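Local coordinates for Yop proteins translocation protein Q (Yersinia pseudotuberculosis, PDB 3UEP), which forms part of the Yop type III secretion machinery of Yersinia, this chain being the C-terminal fragment of the protein, made from an internal translation start, at residues S24-R29 against R57-G62; R63-G68 against T85-S90. One frame throughout, in Å; residues are numbered along the deposited sequence. Where two conformers were deposited one is given.

Interaction 1 (S24-R29 against R57-G62); sequences SFEVGR and RLLANG
Ser24 to Glu26 and Arg57 to Leu59 pair as antiparallel strands whose short axes approach to 4.9 Å and run 148° apart, with Ser24–Leu59 and Glu26–Arg57 as hydrogen-bonded pairs and Phe25–Leu58 non-hydrogen-bonded between them. Each hydrogen-bonded pair exchanges two backbone bonds, the shortest from Arg57 N to Glu26 O at 2.8 Å. On the buried face, Phe25 and Leu58 lie side by side, Leu58 CG 3.7 Å from Phe25 CE1; two large apolar residues suit a face that Val79 and Ile81 of strand 76-84 also touch. The other face is mixed, mostly polar with one leucine. Glu26 stretches out beyond CG, and Leu59 CD1 sits over the face of its carboxylate, 3.4 Å from Glu26 CD. The Arg57 chain turns about CG-CD (chi3 -52°), which brings the guanidinium over the backbone of 26-28, with Glu26 O above one face. Its NH2 donates a weak bond to Gly28 O at 3.1 Å, NH1 another, and NH2 also forms a long salt bridge to Glu26 OE1 at 3.8 Å, the two flat groups being turned 62° apart. This holds in one of two Arg57 conformers and is tentative. Glycine suits position 28 because a CB would press on the carbonyl oxygen of Val27. Ser24 is small enough to sit against Leu59 CB, and its OG bonds at 3.0 Å to a water weakly held by Leu59 O and Gly62 N. Ser24 to Val27 also pair with a strand of the second subunit, and an antiparallel sheet continued between subunits is as expected of this family's dimeric FliN C-terminal (SPOA-type) fold.

Interaction 2 (R63-G68 against T85-S90); sequences RLLGHG and TEVTIS
Leu65 and Thr85 join the strand to the chain that follows the last hairpin, at a classic beta bulge in which Leu65 and Gly66 both face Leu58. The segments run 154° apart end to end, but 85-90 is an irregular tail, and the backbone link is a single hydrogen bond, Thr85 N to Leu65 O at 2.8 Å. The donor stands above the carbonyl plane, 44° out of it; strand 76-84 ends just before Thr85. Apolar contacts come next. Branched at CB, Val87 straddles Leu64 O and splits its methyls: CG1 meets Leu65 CD1 at 3.9 Å, while CG2 lies against Arg63 CB. Leu65 reaches there because its CG lies opposite the backbone N (chi1 175°), beside the carbonyl carbon, and the same CD1 comes within 4.2 Å of Ile89 CD1. Both residues also pack on the second subunit, Leu65 on its Leu37 and Ile89 on its Trp34, which is consistent with apolar residues at these positions. Thr85 turns its methyl, CG2, to the edge of the His67 ring, 4.0 Å from His67 CD2. Among the polar groups, the extended Arg63 chain passes Val87 and reaches the far part of the tail, putting NH1 2.9 Å from Thr88 O, with Ser90 OG at the edge of the guanidinium, 3.9 Å from NH1.

How the interactions relate
Interaction 1 closes before interaction 2 opens along the chain, and their centres lie about 9 Å apart. Three of the four segments lie in the chain's antiparallel sheet, which continues into the second subunit; 85-90 is irregular chain beside it. Strands 55-60 and 63-73 are successive and adjacent, joined by a two-residue type I' hairpin turn, where Asn61 and Gly62 suit the positive phi values. They meet directly: Leu58 O to Leu65 N at 2.6 Å and Leu58 N to Gly66 O at 2.7 Å are probable hydrogen bonds. At the turn, Asn61 packs on Ile89 and Ser90. Interaction 1 is buried near the chain's centre, interaction 2 on the surface. Both touch the second subunit, so sheet and tail contribute to the dimer together.

Interaction 1 (S24-R29 against R57-G62)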
# COMPACT_ATOMS: atom_id res chain seq x y z
N SER A 24 0.58 5.90 4.02
CA SER A 24 1.19 4.77 3.34
C SER A 24 0.79 4.78 1.86
O SER A 24 -0.25 5.35 1.50
CB SER A 24 0.82 3.44 4.03
OG SER A 24 -0.57 3.17 3.92
N PHE A 25 1.61 4.16 1.02
CA PHE A 25 1.39 4.18 -0.43
C PHE A 25 1.32 2.75 -0.93
O PHE A 25 2.25 1.98 -0.71
CB PHE A 25 2.53 4.94 -1.15
CG PHE A 25 2.75 6.36 -0.62
CD1 PHE A 25 2.07 7.43 -1.17
CD2 PHE A 25 3.62 6.60 0.44
CE1 PHE A 25 2.24 8.73 -0.68
CE2 PHE A 25 3.81 7.90 0.95
CZ PHE A 25 3.12 8.97 0.38
N GLU A 26 0.23 2.40 -1.60
CA GLU A 26 0.01 1.04 -2.02
C GLU A 26 -0.19 0.94 -3.52
O GLU A 26 -0.82 1.81 -4.11
CB GLU A 26 -1.24 0.48 -1.34
CG GLU A 26 -1.05 0.13 0.11
CD GLU A 26 -2.29 -0.49 0.73
OE1 GLU A 26 -3.37 -0.47 0.10
OE2 GLU A 26 -2.18 -1.02 1.86
N VAL A 27 0.32 -0.13 -4.12
CA VAL A 27 0.13 -0.36 -5.55
C VAL A 27 -0.46 -1.74 -5.82
O VAL A 27 -0.25 -2.67 -5.05
CB VAL A 27 1.45 -0.25 -6.33
CG1 VAL A 27 1.98 1.14 -6.25
CG2 VAL A 27 2.46 -1.23 -5.75
N GLY A 28 -1.17 -1.87 -6.92
CA GLY A 28 -1.54 -3.18 -7.40
C GLY A 28 -2.81 -3.74 -6.81
O GLY A 28 -3.46 -3.11 -5.96
N ARG A 29 -3.15 -4.94 -7.29
CA ARG A 29 -4.41 -5.62 -6.97
C ARG A 29 -4.61 -5.70 -5.48
O ARG A 29 -3.69 -5.47 -4.69
CB ARG A 29 -4.35 -7.09 -7.42
CG ARG A 29 -3.32 -7.92 -6.63
CD ARG A 29 -2.67 -8.99 -7.47
NE ARG A 29 -3.67 -9.96 -7.91
CZ ARG A 29 -3.44 -10.93 -8.78
NH1 ARG A 29 -2.24 -11.08 -9.32
NH2 ARG A 29 -4.42 -11.76 -9.10
N ARG A 57 -2.52 3.99 -4.24
CA ARG A 57 -3.53 4.49 -3.31
C ARG A 57 -2.81 5.08 -2.11
O ARG A 57 -1.90 4.48 -1.56
CB ARG A 57 -4.49 3.37 -2.89
CG ARG A 57 -5.40 2.88 -4.02
CD ARG A 57 -6.05 1.54 -3.70
NE ARG A 57 -5.08 0.53 -3.29
CZ ARG A 57 -4.33 -0.19 -4.13
NH1 ARG A 57 -4.42 -0.00 -5.44
NH2 ARG A 57 -3.48 -1.08 -3.64
N LEU A 58 -3.22 6.29 -1.72
CA LEU A 58 -2.69 6.89 -0.50
C LEU A 58 -3.63 6.58 0.64
O LEU A 58 -4.82 6.88 0.58
CB LEU A 58 -2.56 8.40 -0.63
CG LEU A 58 -1.36 8.98 -1.37
CD1 LEU A 58 -1.46 8.68 -2.87
CD2 LEU A 58 -1.31 10.48 -1.11
N LEU A 59 -3.10 6.00 1.70
CA LEU A 59 -3.88 5.75 2.89
C LEU A 59 -3.36 6.66 4.00
O LEU A 59 -2.15 6.87 4.12
CB LEU A 59 -3.81 4.28 3.29
CG LEU A 59 -4.19 3.25 2.21
CD1 LEU A 59 -3.78 1.86 2.66
CD2 LEU A 59 -5.67 3.28 1.91
N ALA A 60 -4.27 7.26 4.77
CA ALA A 60 -3.91 8.04 5.95
C ALA A 60 -4.45 7.26 7.13
O ALA A 60 -5.65 7.05 7.23
CB ALA A 60 -4.51 9.44 5.89
N ASN A 61 -3.55 6.79 7.98
CA ASN A 61 -3.93 5.86 9.04
C ASN A 61 -4.83 4.71 8.54
O ASN A 61 -5.81 4.34 9.20
CB ASN A 61 -4.60 6.62 10.20
CG ASN A 61 -3.71 7.72 10.78
OD1 ASN A 61 -2.48 7.68 10.67
ND2 ASN A 61 -4.33 8.72 11.41
N GLY A 62 -4.50 4.14 7.38
CA GLY A 62 -5.25 3.01 6.85
C GLY A 62 -6.56 3.28 6.11
O GLY A 62 -7.19 2.34 5.62
O HOH W 1 -1.37 4.65 6.39

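Interaction 2 (R63-G68 against T85-S90)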
# COMPACT_ATOMS: atom_id res chain seq x y z
N ARG A 63 -6.98 4.54 6.02
CA ARG A 63 -8.18 4.92 5.27
C ARG A 63 -7.80 5.64 3.97
O ARG A 63 -6.87 6.44 3.95
CB ARG A 63 -9.06 5.85 6.09
CG ARG A 63 -9.76 5.22 7.28
CD ARG A 63 -10.86 6.15 7.81
NE ARG A 63 -11.51 5.64 9.01
CZ ARG A 63 -11.32 6.12 10.24
NH1 ARG A 63 -10.48 7.14 10.43
NH2 ARG A 63 -11.96 5.59 11.27
N LEU A 64 -8.55 5.38 2.91
CA LEU A 64 -8.22 5.89 1.58
C LEU A 64 -8.25 7.42 1.53
O LEU A 64 -9.27 8.05 1.80
CB LEU A 64 -9.17 5.30 0.53
CG LEU A 64 -8.98 5.76 -0.91
CD1 LEU A 64 -7.58 5.37 -1.40
CD2 LEU A 64 -10.07 5.19 -1.84
N LEU A 65 -7.12 8.02 1.15
CA LEU A 65 -6.98 9.47 1.14
C LEU A 65 -6.91 10.00 -0.29
O LEU A 65 -7.23 11.15 -0.56
CB LEU A 65 -5.72 9.85 1.91
CG LEU A 65 -5.24 11.29 1.97
CD1 LEU A 65 -6.02 12.03 3.02
CD2 LEU A 65 -3.77 11.31 2.32
N GLY A 66 -6.47 9.16 -1.22
CA GLY A 66 -6.36 9.59 -2.60
C GLY A 66 -5.62 8.62 -3.49
O GLY A 66 -5.21 7.54 -3.05
N HIS A 67 -5.44 9.01 -4.75
CA HIS A 67 -4.88 8.14 -5.78
C HIS A 67 -3.78 8.89 -6.52
O HIS A 67 -3.83 10.11 -6.66
CB HIS A 67 -5.96 7.69 -6.77
CG HIS A 67 -7.16 7.06 -6.13
ND1 HIS A 67 -7.32 5.69 -6.03
CD2 HIS A 67 -8.27 7.61 -5.58
CE1 HIS A 67 -8.48 5.43 -5.44
NE2 HIS A 67 -9.07 6.58 -5.16
N GLY A 68 -2.79 8.15 -6.99
CA GLY A 68 -1.64 8.73 -7.63
C GLY A 68 -1.01 7.75 -8.60
O GLY A 68 -1.56 6.70 -8.89
N THR A 85 -9.36 12.15 -2.12
CA THR A 85 -10.72 11.85 -1.69
C THR A 85 -10.99 12.42 -0.29
O THR A 85 -10.07 12.61 0.52
CB THR A 85 -11.03 10.34 -1.76
OG1 THR A 85 -10.34 9.64 -0.72
CG2 THR A 85 -10.61 9.77 -3.12
N GLU A 86 -12.25 12.70 -0.02
CA GLU A 86 -12.65 13.21 1.28
C GLU A 86 -12.62 12.04 2.24
O GLU A 86 -13.01 10.93 1.89
CB GLU A 86 -14.07 13.76 1.18
CG GLU A 86 -14.42 14.77 2.24
CD GLU A 86 -15.86 15.24 2.10
OE1 GLU A 86 -16.77 14.41 2.33
OE2 GLU A 86 -16.06 16.42 1.75
N VAL A 87 -12.14 12.28 3.45
CA VAL A 87 -12.05 11.22 4.44
C VAL A 87 -11.85 11.80 5.83
O VAL A 87 -11.24 12.86 5.99
CB VAL A 87 -10.90 10.24 4.11
CG1 VAL A 87 -9.55 10.91 4.27
CG2 VAL A 87 -10.98 9.02 5.01
N THR A 88 -12.35 11.08 6.83
CA THR A 88 -12.21 11.48 8.22
C THR A 88 -11.03 10.79 8.87
O THR A 88 -11.01 9.57 9.02
CB THR A 88 -13.45 11.16 9.02
OG1 THR A 88 -14.56 11.84 8.43
CG2 THR A 88 -13.28 11.61 10.46
N ILE A 89 -10.05 11.58 9.28
CA ILE A 89 -8.84 11.07 9.90
C ILE A 89 -8.93 11.25 11.40
O ILE A 89 -9.34 12.32 11.89
CB ILE A 89 -7.61 11.83 9.37
CG1 ILE A 89 -7.53 11.69 7.85
CG2 ILE A 89 -6.35 11.32 10.06
CD1 ILE A 89 -6.39 12.46 7.22
N SER A 90 -8.55 10.21 12.13
CA SER A 90 -8.54 10.28 13.58
C SER A 90 -7.16 10.70 14.04
O SER A 90 -6.15 10.08 13.69
CB SER A 90 -8.93 8.94 14.19
OG SER A 90 -10.32 8.69 14.03